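Local coordinates for protein putative 4-amino-4-deoxychorismate lyase (Thermus thermophilus, PDB 2ZGI) that binds pyridoxal 5'-phosphate and probably acts as a lyase, with 4-amino-4-deoxychorismate as its putative substrate, at residues V24-R29 with L42-R47; D59-E64 with G88-E93; R124-N129 with G178-I183. All coordinates share one frame; numbering follows the deposited sequence. Where two conformers were deposited one is given.

Contacts 1 and 3 show how a cofactor site can be assembled from parts that are remote in sequence; contact 2 is packing on the same sheet beside the subunit interface. The three follow one another along the chain without overlap. Contacts 1 and 2 have centres about 11 Å apart and share an antiparallel sheet: strand 24-31 carries helix 38-51 in the first, and strand 89-96, outermost within this chain, carries helix 59-72 in the second, with L45 packed on F62 between them. Contact 3 joins two loops, its centre about 10 Å from that of contact 1, and both hold PLP, one at the phosphate and the other at ring and phosphate. The centres of contacts 2 and 3 are about 20 Å apart.

Contact 1: V24-R29 with L42-R47; sequences VFTTLR and LARLRR. With PLP (pyridoxal-5'-phosphate), chain P; SO4 (sulfate ion), chain O.
One side of the phosphate site of PLP is formed where R44, on helix 38-51, reaches T26 on strand 24-31 of the antiparallel N-terminal sheet. Helix and strand run in nearly opposite directions, 166° apart, with their segment axes 8.1 Å from each other. R44 extends from the helix and then bends at chi3 (73°), a turn that brings its guanidinium between strand and cofactor. There NH2 donates to T26 OG1 across 2.8 Å, with the hydroxyl close to the guanidinium plane and the N-H tilted moderately from a straight line (152°). R44 NH1 gives the stronger grip on the phosphate, 2.6 Å to PLP O3P; NH2 adds a weak bond to the same oxygen. T26 OG1 is also hydrogen-bonded to H41 from the preceding turn of the helix, a second-shell link that steadies the hydroxyl holding R44. A water adds a further link, donating to T27 O at 2.7 Å and to PLP O2P at 2.8 Å and so tying the strand backbone to another phosphate oxygen; S218, I183 and T184 complete the grip on the cofactor. Away from the cofactor the contact turns apolar. L45 pushes CD1 against the strand backbone, 3.6 Å from F25 C, while V24 CG2 lies 4.1 Å from L45 CD1. One helical turn along the outer side, R47 NE points almost straight at O3 of a sulfate, 2.7 Å away, an ion probably taken from the crystallisation liquor. Chemically, the strand hydroxyl and the phosphate take hold of the R44 guanidinium at different places on its edge, which should fix its rotation, and its positive charge is likely to offset part of the negative charge of the phosphate.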
# COMPACT_ATOMS: atom_id res chain seq x y z
N VAL D 24 -1.81 28.38 -1.23
CA VAL D 24 -1.29 28.10 0.10
C VAL D 24 -1.99 29.03 1.04
O VAL D 24 -2.54 30.07 0.62
CB VAL D 24 0.28 28.22 0.17
CG1 VAL D 24 0.91 27.23 -0.74
CG2 VAL D 24 0.75 29.63 -0.24
N PHE D 25 -2.02 28.68 2.32
CA PHE D 25 -2.78 29.46 3.26
C PHE D 25 -2.22 29.29 4.65
O PHE D 25 -1.36 28.41 4.88
CB PHE D 25 -4.29 29.10 3.18
CG PHE D 25 -4.64 27.74 3.80
CD1 PHE D 25 -5.14 27.68 5.11
CD2 PHE D 25 -4.47 26.56 3.10
CE1 PHE D 25 -5.46 26.45 5.70
CE2 PHE D 25 -4.77 25.31 3.67
CZ PHE D 25 -5.28 25.25 4.96
N THR D 26 -2.69 30.12 5.57
CA THR D 26 -2.42 29.92 6.97
C THR D 26 -3.60 30.44 7.79
O THR D 26 -4.32 31.34 7.34
CB THR D 26 -1.08 30.56 7.41
OG1 THR D 26 -0.70 30.03 8.68
CG2 THR D 26 -1.20 32.12 7.51
N THR D 27 -3.81 29.87 8.96
CA THR D 27 -4.92 30.28 9.80
C THR D 27 -4.40 30.65 11.19
O THR D 27 -3.63 29.89 11.81
CB THR D 27 -6.05 29.22 9.86
OG1 THR D 27 -5.64 28.14 10.70
CG2 THR D 27 -6.35 28.67 8.53
N LEU D 28 -4.82 31.82 11.66
CA LEU D 28 -4.31 32.41 12.90
C LEU D 28 -5.43 32.62 13.87
O LEU D 28 -6.61 32.70 13.48
CB LEU D 28 -3.70 33.79 12.66
CG LEU D 28 -2.61 34.01 11.63
CD1 LEU D 28 -3.26 34.27 10.29
CD2 LEU D 28 -1.71 35.20 12.07
N ARG D 29 -5.07 32.74 15.15
CA ARG D 29 -6.00 33.16 16.19
C ARG D 29 -5.59 34.55 16.67
O ARG D 29 -4.41 34.80 16.83
CB ARG D 29 -5.99 32.17 17.36
CG ARG D 29 -7.20 32.35 18.25
CD ARG D 29 -7.34 31.24 19.27
NE ARG D 29 -6.37 31.32 20.37
CZ ARG D 29 -5.35 30.49 20.51
NH1 ARG D 29 -5.14 29.54 19.61
NH2 ARG D 29 -4.51 30.62 21.56
N LEU D 42 3.38 34.67 8.78
CA LEU D 42 3.74 35.33 7.51
C LEU D 42 5.02 34.76 6.90
O LEU D 42 5.13 34.64 5.69
CB LEU D 42 3.80 36.86 7.66
CG LEU D 42 2.46 37.50 8.06
CD1 LEU D 42 2.59 39.04 8.22
CD2 LEU D 42 1.34 37.14 7.08
N ALA D 43 5.97 34.40 7.76
CA ALA D 43 7.19 33.70 7.35
C ALA D 43 6.85 32.36 6.69
O ALA D 43 7.31 32.07 5.59
CB ALA D 43 8.09 33.48 8.54
N ARG D 44 6.05 31.55 7.36
CA ARG D 44 5.65 30.26 6.78
C ARG D 44 4.92 30.41 5.45
O ARG D 44 5.22 29.70 4.48
CB ARG D 44 4.79 29.45 7.75
CG ARG D 44 4.45 28.05 7.17
CD ARG D 44 3.80 27.15 8.20
NE ARG D 44 2.43 27.57 8.44
CZ ARG D 44 1.62 27.03 9.35
NH1 ARG D 44 2.03 26.01 10.12
NH2 ARG D 44 0.39 27.53 9.48
N LEU D 45 3.95 31.33 5.41
CA LEU D 45 3.11 31.55 4.23
C LEU D 45 3.96 31.94 3.02
O LEU D 45 3.79 31.41 1.93
CB LEU D 45 2.03 32.63 4.51
CG LEU D 45 0.96 32.89 3.44
CD1 LEU D 45 0.07 31.65 3.23
CD2 LEU D 45 0.08 34.14 3.73
N ARG D 46 4.92 32.85 3.23
CA ARG D 46 5.87 33.18 2.16
C ARG D 46 6.70 31.96 1.74
O ARG D 46 6.96 31.79 0.55
CB ARG D 46 6.82 34.30 2.61
CG ARG D 46 7.90 34.69 1.60
CD ARG D 46 8.67 35.90 2.14
NE ARG D 46 9.35 36.59 1.06
CZ ARG D 46 10.56 36.26 0.58
NH1 ARG D 46 11.26 35.25 1.12
NH2 ARG D 46 11.07 36.95 -0.44
N ARG D 47 7.14 31.15 2.70
CA ARG D 47 7.96 29.96 2.42
C ARG D 47 7.17 28.94 1.59
O ARG D 47 7.66 28.41 0.60
CB ARG D 47 8.43 29.30 3.71
CG ARG D 47 9.72 29.88 4.32
CD ARG D 47 10.33 28.96 5.36
NE ARG D 47 9.42 28.65 6.46
CZ ARG D 47 9.34 29.36 7.59
NH1 ARG D 47 10.11 30.43 7.75
NH2 ARG D 47 8.50 28.99 8.55
N1 PLP P . -1.90 19.81 10.38
C2 PLP P . -2.46 20.24 9.23
C2A PLP P . -2.74 19.25 8.14
C3 PLP P . -2.80 21.59 9.08
O3 PLP P . -3.38 21.98 7.90
C4 PLP P . -2.51 22.49 10.11
C4A PLP P . -2.80 23.97 10.01
C5 PLP P . -1.90 22.02 11.27
C6 PLP P . -1.60 20.66 11.36
C5A PLP P . -1.58 22.92 12.44
O4P PLP P . -0.61 23.93 12.19
P PLP P . -0.47 25.27 13.05
O1P PLP P . -0.08 24.87 14.45
O2P PLP P . -1.80 25.99 13.07
O3P PLP P . 0.58 25.96 12.24
S SO4 O . 7.71 25.30 7.13
O1 SO4 O . 8.48 24.20 6.55
O2 SO4 O . 8.20 25.67 8.45
O3 SO4 O . 7.77 26.49 6.27
O4 SO4 O . 6.33 24.83 7.30
O HOH W 1 -2.32 27.66 10.90

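Contact 2: D59-E64 with G88-E93; sequences DEAFLE and GVRLSE
R90 lays its CG over one face of the F62 ring, while S92 OG and L91 O come up to the ring's edge. The CH-pi contact is close, with R90 CG 3.9 Å from the ring centroid; at the rim, S92 OG lies 3.2 Å from F62 CD1 and L91 O lies 3.6 Å from F62 CE1. In the conformer described, one of two modelled for R90, a face of the guanidinium is covered toward its rim by the methyl of A61; the placing of this group is therefore less certain. Ring and guanidinium stand 75° apart, so the two do not stack, and any cation-pi attraction is long and weak. The first torsion of R90 (chi1 -170°) carries the chain out from the strand past the ring towards the helix before it bends at chi3. Its charged end is then paired with D65, one turn further along the helix, and the same carboxylate is hydrogen-bonded to S92 OG. Replacing F62 by an alanine removes the ring under R90 CG and would probably open a gap beside L45 and F83, with the arginine's aliphatic part less firmly placed. Helix 59-72 packs on the sheet, its axis 34° from that of strand 89-96, F62 reaching F83 and V85 of strand 78-86 and L45 of helix 38-51, while strand 89-96 pairs antiparallel with a strand of the second subunit and carries the sheet across the interface.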
# COMPACT_ATOMS: atom_id res chain seq x y z
N ASP D 59 4.31 41.25 2.77
CA ASP D 59 3.80 41.44 4.10
C ASP D 59 2.95 42.70 4.21
O ASP D 59 1.89 42.66 4.82
CB ASP D 59 4.95 41.45 5.11
CG ASP D 59 5.58 40.09 5.29
OD1 ASP D 59 4.90 39.09 4.99
OD2 ASP D 59 6.75 40.00 5.70
N GLU D 60 3.38 43.80 3.60
CA GLU D 60 2.62 45.05 3.77
C GLU D 60 1.16 44.94 3.35
O GLU D 60 0.28 45.44 4.05
CB GLU D 60 3.28 46.26 3.09
CG GLU D 60 3.31 47.53 3.96
CD GLU D 60 1.93 48.07 4.39
OE1 GLU D 60 1.44 49.07 3.77
OE2 GLU D 60 1.32 47.52 5.36
N ALA D 61 0.91 44.27 2.22
CA ALA D 61 -0.42 44.11 1.68
C ALA D 61 -1.29 43.32 2.66
O ALA D 61 -2.44 43.67 2.92
CB ALA D 61 -0.36 43.42 0.31
N PHE D 62 -0.69 42.28 3.24
CA PHE D 62 -1.38 41.45 4.21
C PHE D 62 -1.59 42.20 5.51
O PHE D 62 -2.62 42.06 6.15
CB PHE D 62 -0.59 40.16 4.45
CG PHE D 62 -1.01 39.03 3.56
CD1 PHE D 62 -2.35 38.61 3.53
CD2 PHE D 62 -0.09 38.38 2.76
CE1 PHE D 62 -2.76 37.55 2.71
CE2 PHE D 62 -0.48 37.30 1.93
CZ PHE D 62 -1.82 36.89 1.92
N LEU D 63 -0.62 43.03 5.89
CA LEU D 63 -0.72 43.85 7.10
C LEU D 63 -1.74 44.97 6.93
O LEU D 63 -2.39 45.36 7.91
CB LEU D 63 0.64 44.44 7.48
CG LEU D 63 1.74 43.46 7.90
CD1 LEU D 63 3.12 44.16 7.79
CD2 LEU D 63 1.53 42.91 9.29
N GLU D 64 -1.87 45.49 5.71
CA GLU D 64 -2.96 46.40 5.34
C GLU D 64 -4.31 45.71 5.50
O GLU D 64 -5.22 46.23 6.14
CB GLU D 64 -2.80 46.76 3.87
CG GLU D 64 -3.09 48.19 3.51
CD GLU D 64 -2.48 48.53 2.16
OE1 GLU D 64 -1.29 48.94 2.13
OE2 GLU D 64 -3.16 48.35 1.13
N GLY D 88 -2.49 35.86 -8.49
CA GLY D 88 -3.47 36.95 -8.58
C GLY D 88 -4.47 36.95 -7.44
O GLY D 88 -5.56 37.54 -7.54
N VAL D 89 -4.14 36.28 -6.35
CA VAL D 89 -5.08 36.18 -5.25
C VAL D 89 -4.37 36.43 -3.96
O VAL D 89 -3.39 35.74 -3.63
CB VAL D 89 -5.73 34.76 -5.12
CG1 VAL D 89 -6.51 34.65 -3.79
CG2 VAL D 89 -6.63 34.47 -6.31
N ARG D 90 -4.86 37.45 -3.27
CA ARG D 90 -4.52 37.72 -1.90
C ARG D 90 -5.85 37.72 -1.15
O ARG D 90 -6.67 38.63 -1.31
CB ARG D 90 -3.81 39.06 -1.78
CG ARG D 90 -3.20 39.33 -0.43
CD ARG D 90 -2.37 40.60 -0.49
NE ARG D 90 -3.16 41.71 -1.02
CZ ARG D 90 -3.75 42.61 -0.25
NH1 ARG D 90 -3.60 42.53 1.06
NH2 ARG D 90 -4.46 43.60 -0.77
N LEU D 91 -6.07 36.70 -0.34
CA LEU D 91 -7.31 36.61 0.36
C LEU D 91 -7.00 36.72 1.85
O LEU D 91 -6.08 36.08 2.35
CB LEU D 91 -7.98 35.29 -0.05
CG LEU D 91 -9.48 35.05 -0.19
CD1 LEU D 91 -10.28 36.15 -0.89
CD2 LEU D 91 -9.64 33.72 -0.95
N SER D 92 -7.74 37.60 2.53
CA SER D 92 -7.58 37.82 3.96
C SER D 92 -8.98 37.92 4.54
O SER D 92 -9.85 38.64 4.01
CB SER D 92 -6.77 39.10 4.24
OG SER D 92 -5.51 39.03 3.59
N GLU D 93 -9.21 37.15 5.60
CA GLU D 93 -10.54 37.10 6.21
C GLU D 93 -10.50 36.89 7.71
O GLU D 93 -9.51 36.36 8.24
CB GLU D 93 -11.36 35.99 5.57
CG GLU D 93 -10.63 34.69 5.46
CD GLU D 93 -11.38 33.72 4.59
OE1 GLU D 93 -10.86 33.44 3.48
OE2 GLU D 93 -12.49 33.30 5.02

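Contact 3: R124-N129 with G178-I183; sequences RYKTGN and GGLEGI. With PLP (pyridoxal-5'-phosphate), chain P.
K126 and L180 make the tight end of this contact, closing together on the PLP ring, whereas R124 and E181 mark its solvent side. L180 sets CD2 over a face of the pyridine, on the C3-C4 side and 3.3 Å from PLP C4, and L180 CD2 is also 3.7 Å from K126 CD. Its CG stands opposite the backbone N (chi1 172°), and from there the leucine divides its branches: CD2 goes to cofactor and lysine, CD1 to the backbone of the other loop, 3.5 Å from R124 O. K126 bends at chi4, which delivers its NZ to PLP C4A, and K126 NZ and PLP C4A are covalently joined, at a modelled length of 1.8 Å. Such a link is consistent with the internal aldimine of class-IV pyridoxal-phosphate enzymes, to whose family this protein belongs. The other end of the cofactor meets the start of helix 183-194. G182 is the N-cap, where a side chain would crowd PLP O4P, and I183 N donates to PLP O3P at 2.9 Å in a fairly straight bond (161°); the helix end would probably add a favourable dipole to the phosphate. Outwards the fit slackens. A water bridges the loops, 2.6 Å from R124 O and 2.8 Å from E181 N, and G179 O only rests against R124 CA. The R124 CB points away from the other loop, and its CG lies over the Y125 ring, with Y125 OH over one face of the guanidinium.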
# COMPACT_ATOMS: atom_id res chain seq x y z
N ARG D 124 4.36 18.84 3.52
CA ARG D 124 5.07 19.79 4.33
C ARG D 124 4.49 21.20 4.16
O ARG D 124 4.83 22.09 4.95
CB ARG D 124 6.57 19.78 4.00
CG ARG D 124 6.84 19.88 2.49
CD ARG D 124 8.35 19.69 2.16
NE ARG D 124 9.15 20.66 2.90
CZ ARG D 124 10.47 20.84 2.76
NH1 ARG D 124 11.18 20.12 1.91
NH2 ARG D 124 11.06 21.76 3.50
N TYR D 125 3.64 21.37 3.14
CA TYR D 125 3.03 22.67 2.84
C TYR D 125 1.54 22.71 3.19
O TYR D 125 0.83 21.68 3.14
CB TYR D 125 3.25 23.02 1.36
CG TYR D 125 4.70 22.84 0.96
CD1 TYR D 125 5.71 23.63 1.55
CD2 TYR D 125 5.08 21.86 0.05
CE1 TYR D 125 7.06 23.45 1.22
CE2 TYR D 125 6.43 21.68 -0.30
CZ TYR D 125 7.41 22.49 0.30
OH TYR D 125 8.73 22.32 -0.01
N LYS D 126 1.08 23.91 3.54
CA LYS D 126 -0.32 24.14 3.88
C LYS D 126 -1.01 24.65 2.61
O LYS D 126 -1.00 25.86 2.32
CB LYS D 126 -0.39 25.16 5.01
CG LYS D 126 -1.56 24.95 5.96
CD LYS D 126 -1.36 25.72 7.24
CE LYS D 126 -2.69 25.99 7.89
NZ LYS D 126 -3.21 24.71 8.45
N THR D 127 -1.55 23.70 1.82
CA THR D 127 -2.06 23.98 0.48
C THR D 127 -3.56 23.77 0.35
O THR D 127 -4.18 23.11 1.19
CB THR D 127 -1.35 23.12 -0.63
OG1 THR D 127 -1.91 21.79 -0.67
CG2 THR D 127 0.14 23.01 -0.36
N GLY D 128 -4.12 24.33 -0.72
CA GLY D 128 -5.48 24.09 -1.15
C GLY D 128 -5.79 22.68 -1.60
O GLY D 128 -6.93 22.37 -1.92
N ASN D 129 -4.77 21.81 -1.64
CA ASN D 129 -5.04 20.40 -1.93
C ASN D 129 -5.31 19.68 -0.62
O ASN D 129 -4.45 18.98 -0.06
CB ASN D 129 -3.88 19.79 -2.71
CG ASN D 129 -3.95 20.13 -4.18
OD1 ASN D 129 -4.41 21.22 -4.57
ND2 ASN D 129 -3.54 19.22 -4.99
N GLY D 178 6.94 14.07 9.25
CA GLY D 178 6.32 13.67 8.00
C GLY D 178 5.08 14.43 7.55
O GLY D 178 4.54 14.14 6.50
N GLY D 179 4.64 15.41 8.34
CA GLY D 179 3.46 16.20 8.02
C GLY D 179 3.84 17.67 7.88
O GLY D 179 4.95 18.00 7.50
N LEU D 180 2.89 18.54 8.21
CA LEU D 180 3.14 19.97 8.26
C LEU D 180 3.95 20.31 9.50
O LEU D 180 3.63 19.84 10.59
CB LEU D 180 1.79 20.71 8.28
CG LEU D 180 1.80 22.23 8.51
CD1 LEU D 180 2.63 22.94 7.47
CD2 LEU D 180 0.39 22.74 8.50
N GLU D 181 5.01 21.11 9.36
CA GLU D 181 5.61 21.73 10.55
C GLU D 181 4.67 22.85 10.99
O GLU D 181 4.72 23.99 10.47
CB GLU D 181 7.04 22.26 10.34
CG GLU D 181 7.83 22.39 11.68
CD GLU D 181 9.14 23.20 11.54
OE1 GLU D 181 10.21 22.58 11.39
OE2 GLU D 181 9.11 24.46 11.56
N GLY D 182 3.78 22.48 11.89
CA GLY D 182 2.90 23.40 12.54
C GLY D 182 3.69 24.39 13.39
O GLY D 182 4.72 24.05 14.02
N ILE D 183 3.18 25.61 13.40
CA ILE D 183 3.73 26.68 14.21
C ILE D 183 3.46 26.40 15.68
O ILE D 183 4.36 26.57 16.51
CB ILE D 183 3.15 28.05 13.74
CG1 ILE D 183 3.80 28.43 12.40
CG2 ILE D 183 3.34 29.16 14.79
CD1 ILE D 183 2.97 29.36 11.52
N1 PLP P . -1.90 19.81 10.38
C2 PLP P . -2.46 20.24 9.23
C2A PLP P . -2.74 19.25 8.14
C3 PLP P . -2.80 21.59 9.08
O3 PLP P . -3.38 21.98 7.90
C4 PLP P . -2.51 22.49 10.11
C4A PLP P . -2.80 23.97 10.01
C5 PLP P . -1.90 22.02 11.27
C6 PLP P . -1.60 20.66 11.36
C5A PLP P . -1.58 22.92 12.44
O4P PLP P . -0.61 23.93 12.19
P PLP P . -0.47 25.27 13.05
O1P PLP P . -0.08 24.87 14.45
O2P PLP P . -1.80 25.99 13.07
O3P PLP P . 0.58 25.96 12.24
O HOH W 2 6.31 21.92 7.04